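Local coordinates for protein inositol dehydrogenase (Lactobacillus casei, PDB 4MKX) that probably oxidises scyllo-inositol with NAD as hydride acceptor, as a tetrameric sugar alcohol dehydrogenase of the Gfo/Idh/MocA family with a Rossmann-fold domain, at residues F139-D144 with I200-W205; Y149-V154 with R204-K209; G157-I162 with T263-T268. All blocks are in the same frame, centred on the assembly; numbering follows the deposited sequence.

Contact 1: residues F139-D144 with I200-W205; sequences FMRRFD and IDVIRW
A side-on arginine-carboxylate salt bridge, Arg142 to Asp201, joins the turn that follows the last strand of the Rossmann sheet to helix 197-207 of the C-terminal domain. Residues 140-143 form a short 3-10 segment just ahead of helix 145-155; Arg141 and Arg142 of it, with Phe139 just before, meet helix 197-207. Arg142 grips the carboxylate with two nitrogens. Its NE donates to Asp201 OD2 at 2.9 Å, nearly straight at 172° and on the syn lone pair. Its NH2 donates to Asp201 OD1 at 2.8 Å, also from the syn side but 22° out of the carboxylate plane. The side chain of Arg142 is extended from CG to NE, which carries the guanidinium along the indole of Trp205. The guanidinium lies flat on that ring, with centres 4.3 Å apart. The aliphatic part belongs to the same stack: Arg142 CD stands over the five-membered ring of Trp205, 3.9 Å from its centroid. One cation is thus held in its plane by the carboxylate and over a face by the indole. The carboxylate is also covered on one face: the Phe139 ring stacks on it, planes 12° apart, and Asp201 CB makes a CH-pi contact with the same ring face. Arg141 touches Val202 with its aliphatic part, while its guanidinium is held by Asp199 in a salt bridge and by Ser169. The closest touch there is Arg141 CD against Val202 CG2, at 4.1 Å.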
loop_
_atom_site.group_PDB
_atom_site.type_symbol
_atom_site.label_atom_id
_atom_site.label_comp_id
_atom_site.label_asym_id
_atom_site.label_seq_id
_atom_site.Cartn_x
_atom_site.Cartn_y
_atom_site.Cartn_z
ATOM N N PHE A 139 -9.889 -26.438 -10.739
ATOM C CA PHE A 139 -9.084 -25.224 -10.917
ATOM C C PHE A 139 -9.766 -24.054 -10.202
ATOM O O PHE A 139 -10.456 -23.237 -10.824
ATOM C CB PHE A 139 -8.881 -24.938 -12.410
ATOM C CG PHE A 139 -7.957 -25.917 -13.089
ATOM C CD1 PHE A 139 -6.707 -26.182 -12.557
ATOM C CD2 PHE A 139 -8.356 -26.597 -14.235
ATOM C CE1 PHE A 139 -5.848 -27.091 -13.165
ATOM C CE2 PHE A 139 -7.504 -27.508 -14.851
ATOM C CZ PHE A 139 -6.249 -27.754 -14.312
ATOM N N MET A 140 -9.579 -23.978 -8.883
ATOM C CA MET A 140 -10.398 -23.085 -8.072
ATOM C C MET A 140 -10.104 -21.603 -8.286
ATOM O O MET A 140 -10.945 -20.766 -7.968
ATOM C CB MET A 140 -10.314 -23.443 -6.583
ATOM C CG MET A 140 -9.050 -22.996 -5.856
ATOM S SD MET A 140 -7.583 -23.897 -6.386
ATOM C CE MET A 140 -6.360 -23.253 -5.262
ATOM N N ARG A 141 -8.948 -21.264 -8.840
ATOM C CA ARG A 141 -8.646 -19.847 -9.041
ATOM C C ARG A 141 -9.629 -19.209 -10.015
ATOM O O ARG A 141 -9.908 -18.019 -9.936
ATOM C CB ARG A 141 -7.212 -19.655 -9.518
ATOM C CG ARG A 141 -6.194 -20.117 -8.496
ATOM C CD ARG A 141 -4.826 -19.639 -8.896
ATOM N NE ARG A 141 -3.797 -20.323 -8.131
ATOM C CZ ARG A 141 -2.496 -20.190 -8.368
ATOM N NH1 ARG A 141 -2.084 -19.387 -9.337
ATOM N NH2 ARG A 141 -1.620 -20.876 -7.641
ATOM N N ARG A 142 -10.216 -20.015 -10.895
ATOM C CA ARG A 142 -11.242 -19.489 -11.782
ATOM C C ARG A 142 -12.482 -19.020 -11.031
ATOM O O ARG A 142 -13.296 -18.287 -11.591
ATOM C CB ARG A 142 -11.648 -20.527 -12.828
ATOM C CG ARG A 142 -10.506 -20.938 -13.742
ATOM C CD ARG A 142 -11.081 -21.637 -14.938
ATOM N NE ARG A 142 -10.067 -22.254 -15.777
ATOM C CZ ARG A 142 -10.294 -22.608 -17.032
ATOM N NH1 ARG A 142 -11.491 -22.391 -17.555
ATOM N NH2 ARG A 142 -9.332 -23.162 -17.760
ATOM N N PHE A 143 -12.632 -19.437 -9.772
ATOM C CA PHE A 143 -13.781 -19.018 -8.967
ATOM C C PHE A 143 -13.447 -18.002 -7.895
ATOM O O PHE A 143 -14.323 -17.558 -7.160
ATOM C CB PHE A 143 -14.445 -20.242 -8.334
ATOM C CG PHE A 143 -15.068 -21.146 -9.343
ATOM C CD1 PHE A 143 -14.320 -22.137 -9.951
ATOM C CD2 PHE A 143 -16.393 -20.975 -9.709
ATOM C CE1 PHE A 143 -14.889 -22.966 -10.898
ATOM C CE2 PHE A 143 -16.964 -21.799 -10.659
ATOM C CZ PHE A 143 -16.208 -22.788 -11.249
ATOM N N ASP A 144 -12.185 -17.609 -7.826
ATOM C CA ASP A 144 -11.749 -16.659 -6.815
ATOM C C ASP A 144 -12.190 -15.253 -7.204
ATOM O O ASP A 144 -12.050 -14.868 -8.368
ATOM C CB ASP A 144 -10.219 -16.703 -6.718
ATOM C CG ASP A 144 -9.672 -15.665 -5.780
ATOM O OD1 ASP A 144 -9.818 -15.821 -4.547
ATOM O OD2 ASP A 144 -9.076 -14.682 -6.258
ATOM N N ILE A 200 -0.391 -22.509 -14.823
ATOM C CA ILE A 200 -0.569 -22.866 -16.225
ATOM C C ILE A 200 -2.020 -22.655 -16.637
ATOM O O ILE A 200 -2.302 -22.025 -17.657
ATOM C CB ILE A 200 -0.103 -24.304 -16.490
ATOM C CG1 ILE A 200 1.428 -24.374 -16.398
ATOM C CG2 ILE A 200 -0.548 -24.773 -17.873
ATOM C CD1 ILE A 200 1.946 -25.767 -16.152
ATOM N N ASP A 201 -2.956 -23.137 -15.825
ATOM C CA ASP A 201 -4.353 -22.927 -16.146
ATOM C C ASP A 201 -4.754 -21.452 -16.198
ATOM O O ASP A 201 -5.511 -21.027 -17.076
ATOM C CB ASP A 201 -5.231 -23.677 -15.155
ATOM C CG ASP A 201 -6.684 -23.608 -15.530
ATOM O OD1 ASP A 201 -7.059 -24.232 -16.558
ATOM O OD2 ASP A 201 -7.446 -22.911 -14.819
ATOM N N VAL A 202 -4.241 -20.657 -15.260
ATOM C CA VAL A 202 -4.508 -19.230 -15.266
ATOM C C VAL A 202 -4.033 -18.565 -16.562
ATOM O O VAL A 202 -4.739 -17.742 -17.133
ATOM C CB VAL A 202 -3.865 -18.534 -14.023
ATOM C CG1 VAL A 202 -3.489 -17.104 -14.316
ATOM C CG2 VAL A 202 -4.803 -18.620 -12.831
ATOM N N ILE A 203 -2.855 -18.949 -17.025
ATOM C CA ILE A 203 -2.310 -18.404 -18.260
ATOM C C ILE A 203 -3.223 -18.732 -19.452
ATOM O O ILE A 203 -3.615 -17.837 -20.224
ATOM C CB ILE A 203 -0.878 -18.898 -18.461
ATOM C CG1 ILE A 203 0.033 -18.184 -17.460
ATOM C CG2 ILE A 203 -0.390 -18.618 -19.880
ATOM C CD1 ILE A 203 1.322 -18.913 -17.173
ATOM N N ARG A 204 -3.624 -19.996 -19.554
ATOM C CA ARG A 204 -4.505 -20.421 -20.636
ATOM C C ARG A 204 -5.867 -19.753 -20.541
ATOM O O ARG A 204 -6.427 -19.321 -21.547
ATOM C CB ARG A 204 -4.649 -21.949 -20.650
ATOM C CG ARG A 204 -3.333 -22.706 -20.895
ATOM C CD ARG A 204 -3.538 -24.220 -20.943
ATOM N NE ARG A 204 -4.405 -24.593 -22.056
ATOM C CZ ARG A 204 -5.673 -24.974 -21.919
ATOM N NH1 ARG A 204 -6.228 -25.045 -20.712
ATOM N NH2 ARG A 204 -6.386 -25.276 -22.992
ATOM N N TRP A 205 -6.389 -19.652 -19.318
ATOM C CA TRP A 205 -7.695 -19.062 -19.068
ATOM C C TRP A 205 -7.731 -17.596 -19.486
ATOM O O TRP A 205 -8.649 -17.163 -20.188
ATOM C CB TRP A 205 -8.057 -19.227 -17.579
ATOM C CG TRP A 205 -9.379 -18.683 -17.143
ATOM C CD1 TRP A 205 -10.587 -18.857 -17.759
ATOM C CD2 TRP A 205 -9.641 -17.918 -15.957
ATOM N NE1 TRP A 205 -11.579 -18.227 -17.041
ATOM C CE2 TRP A 205 -11.027 -17.650 -15.929
ATOM C CE3 TRP A 205 -8.841 -17.437 -14.921
ATOM C CZ2 TRP A 205 -11.625 -16.904 -14.907
ATOM C CZ3 TRP A 205 -9.437 -16.697 -13.907
ATOM C CH2 TRP A 205 -10.820 -16.445 -13.907
#

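Contact 2: residues Y149-V154 with R204-K209; sequences YAKQLV and RWFTGK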
loop_
_atom_site.group_PDB
_atom_site.type_symbol
_atom_site.label_atom_id
_atom_site.label_comp_id
_atom_site.label_asym_id
_atom_site.label_seq_id
_atom_site.Cartn_x
_atom_site.Cartn_y
_atom_site.Cartn_z
ATOM N N TYR A 149 -12.448 -10.761 -10.956
ATOM C CA TYR A 149 -12.483 -9.319 -11.173
ATOM C C TYR A 149 -11.472 -8.921 -12.245
ATOM O O TYR A 149 -11.767 -8.100 -13.118
ATOM C CB TYR A 149 -12.219 -8.561 -9.851
ATOM C CG TYR A 149 -12.258 -7.050 -9.983
ATOM C CD1 TYR A 149 -13.455 -6.350 -9.863
ATOM C CD2 TYR A 149 -11.094 -6.328 -10.214
ATOM C CE1 TYR A 149 -13.485 -4.966 -9.988
ATOM C CE2 TYR A 149 -11.113 -4.951 -10.337
ATOM C CZ TYR A 149 -12.313 -4.277 -10.219
ATOM O OH TYR A 149 -12.326 -2.905 -10.343
ATOM N N ALA A 150 -10.274 -9.499 -12.185
ATOM C CA ALA A 150 -9.243 -9.214 -13.184
ATOM C C ALA A 150 -9.635 -9.740 -14.556
ATOM O O ALA A 150 -9.371 -9.095 -15.570
ATOM C CB ALA A 150 -7.903 -9.801 -12.760
ATOM N N LYS A 151 -10.237 -10.926 -14.592
ATOM C CA LYS A 151 -10.677 -11.510 -15.850
ATOM C C LYS A 151 -11.707 -10.597 -16.513
ATOM O O LYS A 151 -11.691 -10.397 -17.729
ATOM C CB LYS A 151 -11.289 -12.886 -15.589
ATOM C CG LYS A 151 -11.719 -13.639 -16.848
ATOM C CD LYS A 151 -10.533 -13.945 -17.740
ATOM C CE LYS A 151 -10.849 -15.093 -18.726
ATOM N NZ LYS A 151 -12.096 -14.830 -19.494
ATOM N N GLN A 152 -12.589 -10.042 -15.697
ATOM C CA GLN A 152 -13.616 -9.131 -16.174
ATOM C C GLN A 152 -12.996 -7.897 -16.829
ATOM O O GLN A 152 -13.398 -7.508 -17.924
ATOM C CB GLN A 152 -14.491 -8.729 -15.002
ATOM C CG GLN A 152 -15.651 -7.839 -15.328
ATOM C CD GLN A 152 -16.624 -7.785 -14.174
ATOM O OE1 GLN A 152 -16.523 -8.575 -13.229
ATOM N NE2 GLN A 152 -17.572 -6.858 -14.236
ATOM N N LEU A 153 -12.010 -7.291 -16.172
ATOM C CA LEU A 153 -11.298 -6.161 -16.768
ATOM C C LEU A 153 -10.659 -6.538 -18.101
ATOM O O LEU A 153 -10.728 -5.781 -19.071
ATOM C CB LEU A 153 -10.219 -5.626 -15.817
ATOM C CG LEU A 153 -10.738 -4.997 -14.530
ATOM C CD1 LEU A 153 -9.567 -4.501 -13.701
ATOM C CD2 LEU A 153 -11.670 -3.869 -14.880
ATOM N N VAL A 154 -10.029 -7.705 -18.147
ATOM C CA VAL A 154 -9.394 -8.174 -19.369
ATOM C C VAL A 154 -10.422 -8.391 -20.483
ATOM O O VAL A 154 -10.198 -7.979 -21.622
ATOM C CB VAL A 154 -8.576 -9.460 -19.120
ATOM C CG1 VAL A 154 -8.185 -10.126 -20.427
ATOM C CG2 VAL A 154 -7.335 -9.152 -18.286
ATOM N N ARG A 204 -3.624 -19.996 -19.554
ATOM C CA ARG A 204 -4.505 -20.421 -20.636
ATOM C C ARG A 204 -5.867 -19.753 -20.541
ATOM O O ARG A 204 -6.427 -19.321 -21.547
ATOM C CB ARG A 204 -4.649 -21.949 -20.650
ATOM C CG ARG A 204 -3.333 -22.706 -20.895
ATOM C CD ARG A 204 -3.538 -24.220 -20.943
ATOM N NE ARG A 204 -4.405 -24.593 -22.056
ATOM C CZ ARG A 204 -5.673 -24.974 -21.919
ATOM N NH1 ARG A 204 -6.228 -25.045 -20.712
ATOM N NH2 ARG A 204 -6.386 -25.276 -22.992
ATOM N N TRP A 205 -6.389 -19.652 -19.318
ATOM C CA TRP A 205 -7.695 -19.062 -19.068
ATOM C C TRP A 205 -7.731 -17.596 -19.486
ATOM O O TRP A 205 -8.649 -17.163 -20.188
ATOM C CB TRP A 205 -8.057 -19.227 -17.579
ATOM C CG TRP A 205 -9.379 -18.683 -17.143
ATOM C CD1 TRP A 205 -10.587 -18.857 -17.759
ATOM C CD2 TRP A 205 -9.641 -17.918 -15.957
ATOM N NE1 TRP A 205 -11.579 -18.227 -17.041
ATOM C CE2 TRP A 205 -11.027 -17.650 -15.929
ATOM C CE3 TRP A 205 -8.841 -17.437 -14.921
ATOM C CZ2 TRP A 205 -11.625 -16.904 -14.907
ATOM C CZ3 TRP A 205 -9.437 -16.697 -13.907
ATOM C CH2 TRP A 205 -10.820 -16.445 -13.907
ATOM N N PHE A 206 -6.724 -16.827 -19.078
ATOM C CA PHE A 206 -6.722 -15.395 -19.375
ATOM C C PHE A 206 -6.485 -15.085 -20.850
ATOM O O PHE A 206 -7.062 -14.139 -21.374
ATOM C CB PHE A 206 -5.676 -14.656 -18.522
ATOM C CG PHE A 206 -6.190 -14.220 -17.188
ATOM C CD1 PHE A 206 -6.843 -13.006 -17.049
ATOM C CD2 PHE A 206 -6.034 -15.026 -16.071
ATOM C CE1 PHE A 206 -7.335 -12.600 -15.815
ATOM C CE2 PHE A 206 -6.525 -14.624 -14.832
ATOM C CZ PHE A 206 -7.173 -13.413 -14.706
ATOM N N THR A 207 -5.634 -15.873 -21.496
ATOM C CA THR A 207 -5.205 -15.587 -22.868
ATOM C C THR A 207 -6.049 -16.267 -23.945
ATOM O O THR A 207 -6.286 -15.685 -25.006
ATOM C CB THR A 207 -3.732 -15.959 -23.109
ATOM O OG1 THR A 207 -3.539 -17.365 -22.949
ATOM C CG2 THR A 207 -2.820 -15.212 -22.150
ATOM N N GLY A 208 -6.501 -17.487 -23.671
ATOM C CA GLY A 208 -7.119 -18.316 -24.694
ATOM C C GLY A 208 -6.103 -18.985 -25.607
ATOM O O GLY A 208 -6.466 -19.613 -26.609
ATOM N N LYS A 209 -4.823 -18.877 -25.251
ATOM C CA LYS A 209 -3.742 -19.361 -26.103
ATOM C C LYS A 209 -3.023 -20.545 -25.454
ATOM O O LYS A 209 -3.167 -20.767 -24.247
ATOM C CB LYS A 209 -2.772 -18.199 -26.386
ATOM C CG LYS A 209 -3.479 -16.873 -26.739
ATOM C CD LYS A 209 -2.573 -15.627 -26.577
ATOM C CE LYS A 209 -3.345 -14.309 -26.787
ATOM N NZ LYS A 209 -2.508 -13.064 -26.608
#
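Lys151 lies between two aromatic side chains, Trp205 and Phe206, and touches both with its methylenes. Lys151 CE sits over the five-membered ring of Trp205, 3.8 Å from its centroid. Lys151 CD meets a face of Phe206, 4.2 Å from the ring centroid and 27° off the normal. CG and CB of the lysine continue along the six-membered part of the indole, with Lys151 CG 3.8 Å from Trp205 CZ2. The bend at chi2 (63°) turns the chain so that it passes between the rings. Lys151 CE also comes within 3.4 Å of Trp205 O. The ammonium is not spent on the aromatics: Lys151 NZ forms a salt bridge with Asp155, one turn further along its own helix. The Phe206 ring pushes its edge at the backbone of helix 145-155, where Phe206 CE1 lies 3.5 Å from Lys151 CA. Ala150 CB and Val154 CG2 add apolar contacts at the ring rim, the latter 4.1 Å from Phe206 CD1. This is helix-to-helix packing within the C-terminal domain, between helix 145-155 and the end of helix 197-207. No hydrogen bond crosses it. Further out, strand 162-172 backs the pair, with Ile162 against Val154 and Ile165 against Phe206. Helix 197-207 ends in an ST turn, in which Thr207 OG1 accepts from Lys209 N at 3.0 Å. Tyr149 and Leu153 pack on Asn281 and Val285 of the second subunit.

Contact 3: residues G157-I162 with T263-T268; sequences GKIGDI and TEIIGT
An antiparallel bridge between Ile162 and Gly267 pairs the start of strand 162-172 with the end of strand 260-267, neighbours in the mixed sheet of the C-terminal domain. It is a non-hydrogen-bonded pair, with CA atoms 4.2 Å apart. The preceding residues leave helix 145-155 through a Schellman motif at Gly157 and a type I turn from Gly157 to Gly160. Gly160 N is satisfied inside that turn by Gly157 O. Across the contact the main bond runs from Thr268 N to Asp161 O, 3.0 Å and in the carbonyl plane, though bent at the hydrogen to 135°. Asp161 N has a weaker partner in Thr268 OG1, at 3.3 Å. The hydroxyl reaches it because chi1 of Thr268 (55°) places OG1 between the backbone N and the carbonyl carbon. Gly267 CA approaches two carbonyl oxygens, Ile159 O and Asp161 O, in CA-H...O contacts. Neither Gly267 nor Gly160 has a side chain to stand in the way: Gly267 CA faces Ile159 O, and Gly160 CA faces Thr268 OG1. Ile159 is also joined to Lys269 by a backbone hydrogen bond. Ile266 O accepts from the hydroxyl of Thr163. The Asp161 carboxylate has several partners. OD1 receives a weak bond from Ile162 N and a salt bridge from Lys209, while OD2 pairs with Arg221 of the third subunit. That arginine also donates to Ile162 O, so this corner of the sheet belongs to a subunit interface. Ile159, Ile162 and Ile265 meet on the side of the sheet facing Val154 and Phe206. There Ile265 CG2 lies 3.8 Å from Ile162 CG1 and 3.5 Å from Ile159 CD1.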
loop_
_atom_site.group_PDB
_atom_site.type_symbol
_atom_site.label_atom_id
_atom_site.label_comp_id
_atom_site.label_asym_id
_atom_site.label_seq_id
_atom_site.Cartn_x
_atom_site.Cartn_y
_atom_site.Cartn_z
ATOM N N GLY A 157 -11.653 -5.404 -22.268
ATOM C CA GLY A 157 -10.656 -4.759 -23.112
ATOM C C GLY A 157 -9.851 -3.678 -22.407
ATOM O O GLY A 157 -9.138 -2.901 -23.045
ATOM N N LYS A 158 -9.938 -3.645 -21.080
ATOM C CA LYS A 158 -9.359 -2.554 -20.297
ATOM C C LYS A 158 -7.836 -2.507 -20.234
ATOM O O LYS A 158 -7.275 -1.462 -19.936
ATOM C CB LYS A 158 -9.928 -2.558 -18.878
ATOM C CG LYS A 158 -11.396 -2.163 -18.798
ATOM C CD LYS A 158 -11.564 -0.805 -18.142
ATOM C CE LYS A 158 -13.038 -0.414 -18.060
ATOM N NZ LYS A 158 -13.857 -1.484 -17.421
ATOM N N ILE A 159 -7.153 -3.618 -20.493
ATOM C CA ILE A 159 -5.701 -3.546 -20.566
ATOM C C ILE A 159 -5.187 -3.918 -21.946
ATOM O O ILE A 159 -3.984 -4.065 -22.144
ATOM C CB ILE A 159 -4.974 -4.387 -19.493
ATOM C CG1 ILE A 159 -5.204 -5.874 -19.730
ATOM C CG2 ILE A 159 -5.387 -3.961 -18.083
ATOM C CD1 ILE A 159 -4.172 -6.732 -19.052
ATOM N N GLY A 160 -6.106 -4.059 -22.898
ATOM C CA GLY A 160 -5.719 -4.338 -24.273
ATOM C C GLY A 160 -5.357 -5.798 -24.423
ATOM O O GLY A 160 -5.815 -6.637 -23.644
ATOM N N ASP A 161 -4.535 -6.114 -25.416
ATOM C CA ASP A 161 -4.095 -7.491 -25.587
ATOM C C ASP A 161 -2.996 -7.777 -24.569
ATOM O O ASP A 161 -2.230 -6.886 -24.195
ATOM C CB ASP A 161 -3.596 -7.725 -27.016
ATOM C CG ASP A 161 -3.204 -9.174 -27.269
ATOM O OD1 ASP A 161 -3.788 -10.093 -26.651
ATOM O OD2 ASP A 161 -2.303 -9.396 -28.095
ATOM N N ILE A 162 -2.919 -9.025 -24.125
ATOM C CA ILE A 162 -1.954 -9.416 -23.111
ATOM C C ILE A 162 -0.595 -9.699 -23.729
ATOM O O ILE A 162 -0.485 -10.441 -24.692
ATOM C CB ILE A 162 -2.463 -10.658 -22.370
ATOM C CG1 ILE A 162 -3.731 -10.290 -21.603
ATOM C CG2 ILE A 162 -1.363 -11.214 -21.461
ATOM C CD1 ILE A 162 -4.438 -11.477 -20.957
ATOM N N THR A 263 -0.403 -13.075 -9.403
ATOM C CA THR A 263 -0.431 -13.122 -10.862
ATOM C C THR A 263 -0.442 -11.713 -11.406
ATOM O O THR A 263 -1.286 -10.897 -11.039
ATOM C CB THR A 263 -1.666 -13.879 -11.360
ATOM O OG1 THR A 263 -1.612 -15.213 -10.845
ATOM C CG2 THR A 263 -1.663 -13.967 -12.879
ATOM N N GLU A 264 0.499 -11.440 -12.303
ATOM C CA GLU A 264 0.649 -10.136 -12.920
ATOM C C GLU A 264 0.331 -10.275 -14.399
ATOM O O GLU A 264 0.804 -11.208 -15.054
ATOM C CB GLU A 264 2.102 -9.697 -12.762
ATOM C CG GLU A 264 2.534 -8.554 -13.618
ATOM C CD GLU A 264 4.015 -8.333 -13.479
ATOM O OE1 GLU A 264 4.419 -7.739 -12.457
ATOM O OE2 GLU A 264 4.782 -8.788 -14.354
ATOM N N ILE A 265 -0.473 -9.354 -14.919
ATOM C CA ILE A 265 -0.804 -9.358 -16.341
ATOM C C ILE A 265 -0.405 -8.002 -16.922
ATOM O O ILE A 265 -0.884 -6.960 -16.472
ATOM C CB ILE A 265 -2.318 -9.595 -16.547
ATOM C CG1 ILE A 265 -2.771 -10.869 -15.823
ATOM C CG2 ILE A 265 -2.628 -9.730 -18.036
ATOM C CD1 ILE A 265 -4.258 -11.053 -15.825
ATOM N N ILE A 266 0.492 -8.019 -17.903
ATOM C CA ILE A 266 0.892 -6.804 -18.600
ATOM C C ILE A 266 0.215 -6.785 -19.963
ATOM O O ILE A 266 0.308 -7.753 -20.719
ATOM C CB ILE A 266 2.402 -6.760 -18.808
ATOM C CG1 ILE A 266 3.110 -6.855 -17.451
ATOM C CG2 ILE A 266 2.784 -5.457 -19.492
ATOM C CD1 ILE A 266 4.622 -6.754 -17.534
ATOM N N GLY A 267 -0.505 -5.709 -20.250
ATOM C CA GLY A 267 -1.208 -5.592 -21.517
ATOM C C GLY A 267 -0.691 -4.393 -22.295
ATOM O O GLY A 267 0.209 -3.677 -21.846
ATOM N N THR A 268 -1.263 -4.164 -23.466
ATOM C CA THR A 268 -0.806 -3.063 -24.302
ATOM C C THR A 268 -1.303 -1.728 -23.762
ATOM O O THR A 268 -0.739 -0.689 -24.090
ATOM C CB THR A 268 -1.260 -3.246 -25.763
ATOM O OG1 THR A 268 -2.681 -3.417 -25.803
ATOM C CG2 THR A 268 -0.577 -4.457 -26.382
#

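The three contacts follow one path through the C-terminal domain, from the Rossmann junction to a subunit interface. Contacts 1 and 2 share helix 197-207, and their centres are about 9 Å apart; both use Trp205. Contacts 2 and 3 also have centres about 9 Å apart and touch directly: Phe206 CE1 packs 3.4 Å from Ile265 CD1, and Lys209 NZ lies 3.2 Å from Asp161 OD1 in a salt bridge. Contacts 1 and 3 are further apart, with about 16 Å between centres, yet contact 1 reaches contact 3 through Val202 CG1 and Thr263 CG2, 3.9 Å apart. The enzyme is in its apo form, with no cofactor bound.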